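Local structure of De novo designed protein Foldit4 (Synthetic construct, 6WI5) at residues 18-21 / 22-26; 64-67 / 68-72. The protein is of no known natural function but was designed de novo as a two-layer alpha/beta protein with a ferredoxin-like fold. All coordinates share one frame; numbering follows the deposited sequence.

Interaction 1: 18-21 / 22-26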
loop_
_atom_site.group_PDB
_atom_site.type_symbol
_atom_site.label_atom_id
_atom_site.label_comp_id
_atom_site.label_asym_id
_atom_site.label_seq_id
_atom_site.Cartn_x
_atom_site.Cartn_y
_atom_site.Cartn_z
ATOM N N ARG A 18 -11.611 -5.841 -1.391
ATOM C CA ARG A 18 -12.232 -4.617 -1.889
ATOM C C ARG A 18 -12.125 -3.484 -0.873
ATOM O O ARG A 18 -11.766 -2.354 -1.224
ATOM C CB ARG A 18 -13.693 -4.885 -2.247
ATOM C CG ARG A 18 -14.463 -3.652 -2.682
ATOM C CD ARG A 18 -15.939 -3.970 -2.839
ATOM N NE ARG A 18 -16.464 -4.666 -1.668
ATOM C CZ ARG A 18 -16.873 -4.058 -0.559
ATOM N NH1 ARG A 18 -16.820 -2.737 -0.465
ATOM N NH2 ARG A 18 -17.335 -4.773 0.458
ATOM N N ARG A 19 -12.438 -3.769 0.394
ATOM C CA ARG A 19 -12.344 -2.739 1.423
ATOM C C ARG A 19 -10.901 -2.303 1.640
ATOM O O ARG A 19 -10.631 -1.120 1.878
ATOM C CB ARG A 19 -12.948 -3.239 2.734
ATOM C CG ARG A 19 -14.387 -2.812 2.961
ATOM C CD ARG A 19 -14.567 -2.260 4.367
ATOM N NE ARG A 19 -14.215 -3.241 5.390
ATOM C CZ ARG A 19 -14.133 -2.968 6.687
ATOM N NH1 ARG A 19 -14.371 -1.739 7.124
ATOM N NH2 ARG A 19 -13.806 -3.922 7.549
ATOM N N LEU A 20 -9.960 -3.245 1.564
ATOM C CA LEU A 20 -8.554 -2.910 1.766
ATOM C C LEU A 20 -8.055 -1.960 0.686
ATOM O O LEU A 20 -7.401 -0.953 0.981
ATOM C CB LEU A 20 -7.713 -4.186 1.798
ATOM C CG LEU A 20 -6.201 -3.991 1.926
ATOM C CD1 LEU A 20 -5.861 -3.276 3.222
ATOM C CD2 LEU A 20 -5.479 -5.326 1.839
ATOM N N ILE A 21 -8.355 -2.265 -0.579
ATOM C CA ILE A 21 -7.920 -1.403 -1.675
ATOM C C ILE A 21 -8.587 -0.038 -1.580
ATOM O O ILE A 21 -7.952 0.998 -1.816
ATOM C CB ILE A 21 -8.203 -2.079 -3.028
ATOM C CG1 ILE A 21 -7.303 -3.303 -3.209
ATOM C CG2 ILE A 21 -8.019 -1.094 -4.174
ATOM C CD1 ILE A 21 -7.516 -4.018 -4.519
ATOM N N LYS A 22 -9.875 -0.011 -1.232
ATOM C CA LYS A 22 -10.579 1.261 -1.106
ATOM C C LYS A 22 -9.960 2.126 -0.016
ATOM O O LYS A 22 -9.769 3.333 -0.205
ATOM C CB LYS A 22 -12.061 1.015 -0.818
ATOM C CG LYS A 22 -12.891 2.284 -0.708
ATOM C CD LYS A 22 -14.334 1.972 -0.340
ATOM C CE LYS A 22 -15.165 3.243 -0.252
ATOM N NZ LYS A 22 -16.572 2.965 0.148
ATOM N N ARG A 23 -9.627 1.523 1.128
ATOM C CA ARG A 23 -9.039 2.285 2.224
ATOM C C ARG A 23 -7.662 2.826 1.853
ATOM O O ARG A 23 -7.318 3.958 2.209
ATOM C CB ARG A 23 -8.951 1.414 3.477
ATOM C CG ARG A 23 -8.338 2.112 4.679
ATOM C CD ARG A 23 -9.348 2.999 5.389
ATOM N NE ARG A 23 -10.464 2.225 5.925
ATOM C CZ ARG A 23 -10.418 1.531 7.058
ATOM N NH1 ARG A 23 -9.304 1.505 7.779
ATOM N NH2 ARG A 23 -11.484 0.857 7.468
ATOM N N ILE A 24 -6.863 2.032 1.135
ATOM C CA ILE A 24 -5.521 2.467 0.765
ATOM C C ILE A 24 -5.585 3.609 -0.241
ATOM O O ILE A 24 -4.848 4.597 -0.127
ATOM C CB ILE A 24 -4.705 1.279 0.225
ATOM C CG1 ILE A 24 -4.488 0.239 1.323
ATOM C CG2 ILE A 24 -3.366 1.751 -0.320
ATOM C CD1 ILE A 24 -3.714 -0.973 0.865
ATOM N N LEU A 25 -6.463 3.496 -1.239
ATOM C CA LEU A 25 -6.603 4.569 -2.217
ATOM C C LEU A 25 -7.152 5.837 -1.578
ATOM O O LEU A 25 -6.848 6.945 -2.038
ATOM C CB LEU A 25 -7.504 4.124 -3.367
ATOM C CG LEU A 25 -6.971 2.982 -4.232
ATOM C CD1 LEU A 25 -7.924 2.687 -5.373
ATOM C CD2 LEU A 25 -5.585 3.313 -4.762
ATOM N N GLU A 26 -7.962 5.697 -0.528
ATOM C CA GLU A 26 -8.472 6.873 0.170
ATOM C C GLU A 26 -7.356 7.604 0.901
ATOM O O GLU A 26 -7.326 8.840 0.919
ATOM C CB GLU A 26 -9.579 6.465 1.141
ATOM C CG GLU A 26 -10.917 6.212 0.477
ATOM C CD GLU A 26 -11.917 5.574 1.416
ATOM O OE1 GLU A 26 -11.494 5.068 2.477
ATOM O OE2 GLU A 26 -13.124 5.580 1.097
#

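Interaction 2: 64-67 / 68-72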
loop_
_atom_site.group_PDB
_atom_site.type_symbol
_atom_site.label_atom_id
_atom_site.label_comp_id
_atom_site.label_asym_id
_atom_site.label_seq_id
_atom_site.Cartn_x
_atom_site.Cartn_y
_atom_site.Cartn_z
ATOM N N ARG A 64 5.358 9.475 5.452
ATOM C CA ARG A 64 4.107 9.747 6.152
ATOM C C ARG A 64 2.963 8.923 5.575
ATOM O O ARG A 64 2.143 8.375 6.322
ATOM C CB ARG A 64 3.782 11.240 6.085
ATOM C CG ARG A 64 2.433 11.607 6.683
ATOM C CD ARG A 64 2.194 13.112 6.675
ATOM N NE ARG A 64 2.159 13.671 5.326
ATOM C CZ ARG A 64 3.149 14.371 4.779
ATOM N NH1 ARG A 64 4.260 14.603 5.465
ATOM N NH2 ARG A 64 3.026 14.841 3.545
ATOM N N LEU A 65 2.898 8.816 4.246
ATOM C CA LEU A 65 1.820 8.066 3.612
ATOM C C LEU A 65 1.943 6.573 3.887
ATOM O O LEU A 65 0.932 5.887 4.084
ATOM C CB LEU A 65 1.812 8.340 2.108
ATOM C CG LEU A 65 0.759 7.609 1.277
ATOM C CD1 LEU A 65 -0.633 7.889 1.815
ATOM C CD2 LEU A 65 0.863 8.015 -0.184
ATOM N N VAL A 66 3.171 6.049 3.911
ATOM C CA VAL A 66 3.371 4.623 4.152
ATOM C C VAL A 66 2.918 4.248 5.559
ATOM O O VAL A 66 2.214 3.252 5.760
ATOM C CB VAL A 66 4.843 4.240 3.909
ATOM C CG1 VAL A 66 5.141 2.871 4.496
ATOM C CG2 VAL A 66 5.151 4.257 2.420
ATOM N N GLU A 67 3.310 5.049 6.555
ATOM C CA GLU A 67 2.925 4.750 7.932
ATOM C C GLU A 67 1.416 4.822 8.115
ATOM O O GLU A 67 0.838 4.036 8.874
ATOM C CB GLU A 67 3.626 5.708 8.895
ATOM C CG GLU A 67 5.133 5.560 8.913
ATOM C CD GLU A 67 5.570 4.139 9.206
ATOM O OE1 GLU A 67 4.943 3.486 10.068
ATOM O OE2 GLU A 67 6.538 3.672 8.569
ATOM N N ARG A 68 0.761 5.760 7.431
ATOM C CA ARG A 68 -0.690 5.863 7.540
ATOM C C ARG A 68 -1.372 4.680 6.866
ATOM O O ARG A 68 -2.382 4.170 7.366
ATOM C CB ARG A 68 -1.164 7.187 6.938
ATOM C CG ARG A 68 -2.420 7.739 7.586
ATOM C CD ARG A 68 -2.674 9.186 7.190
ATOM N NE ARG A 68 -3.083 9.320 5.794
ATOM C CZ ARG A 68 -2.314 9.817 4.831
ATOM N NH1 ARG A 68 -1.086 10.238 5.106
ATOM N NH2 ARG A 68 -2.775 9.899 3.591
ATOM N N ILE A 69 -0.826 4.222 5.736
ATOM C CA ILE A 69 -1.362 3.039 5.067
ATOM C C ILE A 69 -1.206 1.811 5.954
ATOM O O ILE A 69 -2.131 0.999 6.086
ATOM C CB ILE A 69 -0.676 2.847 3.701
ATOM C CG1 ILE A 69 -1.148 3.913 2.711
ATOM C CG2 ILE A 69 -0.934 1.447 3.158
ATOM C CD1 ILE A 69 -0.417 3.882 1.387
ATOM N N LEU A 70 -0.040 1.660 6.590
ATOM C CA LEU A 70 0.187 0.498 7.442
ATOM C C LEU A 70 -0.768 0.486 8.629
ATOM O O LEU A 70 -1.224 -0.581 9.055
ATOM C CB LEU A 70 1.639 0.467 7.920
ATOM C CG LEU A 70 2.691 0.303 6.821
ATOM C CD1 LEU A 70 4.082 0.158 7.417
ATOM C CD2 LEU A 70 2.357 -0.880 5.929
ATOM N N ARG A 71 -1.086 1.663 9.178
ATOM C CA ARG A 71 -2.044 1.725 10.280
ATOM C C ARG A 71 -3.444 1.338 9.814
ATOM O O ARG A 71 -4.170 0.636 10.529
ATOM C CB ARG A 71 -2.061 3.126 10.893
ATOM C CG ARG A 71 -0.767 3.547 11.571
ATOM C CD ARG A 71 -0.968 4.852 12.331
ATOM N NE ARG A 71 0.293 5.539 12.594
ATOM C CZ ARG A 71 0.774 6.524 11.841
ATOM N NH1 ARG A 71 1.930 7.095 12.151
ATOM N NH2 ARG A 71 0.096 6.939 10.778
ATOM N N GLU A 72 -3.835 1.787 8.622
ATOM C CA GLU A 72 -5.151 1.429 8.100
ATOM C C GLU A 72 -5.231 -0.053 7.760
ATOM O O GLU A 72 -6.294 -0.666 7.910
ATOM C CB GLU A 72 -5.481 2.278 6.873
ATOM C CG GLU A 72 -5.571 3.768 7.155
ATOM C CD GLU A 72 -6.689 4.119 8.123
ATOM O OE1 GLU A 72 -7.677 3.359 8.202
ATOM O OE2 GLU A 72 -6.576 5.159 8.806
HETATM O O HOH W 1 1.810 9.210 9.062
#

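Interaction 1: 18-21 / 22-26
L20 and I24 sit one turn apart on helix 17-31 and form the tightly packed side of this local contact. Their side chains run side by side and point the same way. L20 CD1 lies 3.9 Å from I24 CD1. In I24, CG1 stands beside the backbone N (chi1 -65°). That torsion sets CG1 3.2 Å from L20 O, the carbonyl oxygen that also accepts the backbone N-H of I24. Both residues are buried, and I9 of strand 3-11 touches them both. I21 and L25 make a second apolar pair on the next step round the helix. I21 CG2 meets L25 CD1 at 4.0 Å, and both side chains reach V39 of strand 36-44. The backbone is regular. K22, R23, I24 and L25 each donate to the carbonyl four residues back; the bond from L25 N to I21 O is 3.0 Å long.

The solvent side is looser and strongly basic. K22 runs out fully extended there, and its NZ stays 5.7 Å from R18 NH1, so these like charges are not in contact. R19 and R23 run side by side, with their guanidinium planes 80° apart. R19 NH1 approaches the edge of the R23 group, 3.9 Å from R23 NH2. These are like charges, and no bond joins them. R23 NH1 instead makes a salt bridge to E72 of helix 59-76. The carboxylate of E72 probably offsets part of the like-charge cost of bringing R23 so near R19.

Interaction 2: 64-67 / 68-72
L65 with I69, and V66 with L70, are apolar pairs one turn apart in the middle of helix 59-76. This is a local contact within the helix. L65, V66 and I69 face the sheet, while L70 lies at the partly exposed edge of the apolar group. L65 CG lies 3.9 Å from I69 CD1, and I54 of strand 47-56 touches both residues. V66 and L70 run side by side, with V66 CG1 4.1 Å from L70 CD1. L70 CG stands beside its own backbone N (chi1 -64°), which puts it 3.2 Å from V66 O. With an alanine in place of L70, V66 CG1 would probably be left without its apolar neighbour on the next turn, and V66 O would lose part of its cover. V66 O also accepts the backbone N-H of L70 at 2.9 Å. The backbone N-H groups of R68, I69 and R71 bond likewise to the carbonyls of R64, L65 and E67.

R68 carries the contact toward the other helix. Its chain bends at chi3 (71°), and the guanidinium turns back toward the preceding turn. L65 CD1 lies 3.4 Å from R68 NH2 and meets the guanidinium obliquely. R64 lies alongside R68, and their guanidinium planes are only 11° apart. Glutamates of helix 17-31 answer these charges. R68 pairs with E27 through NE and with E31 through NH1, while R64 NH2 also pairs with E31. The like charges are therefore probably eased by a shared carboxylate. A water donates to R64 O at 2.9 Å. The helix packs its apolar residues on the sheet and beside helix 17-31, bordered by salt bridges. It is the second helix of a ferredoxin-like strand-helix-strand-strand-helix-strand fold, with sheet order 2-3-1-4.

From the N terminus, the chain forms strand 3-11 and then helix 17-31, which holds interaction 1. The hairpin of strands 36-44 and 47-56 follows. Helix 59-76 holds interaction 2, and strand 81-87 ends the sheet. Each contact spans successive turns of one helix, so neither closes a long loop. They lie in series and neither nest nor cross. Their centres are about 12 Å apart, and they meet directly at two points. The bridge from R23 to E72 is the polar joint, and I24 CG2 packs on I69 CD1 at 4.0 Å. Together they join the two helices to each other and to the antiparallel sheet.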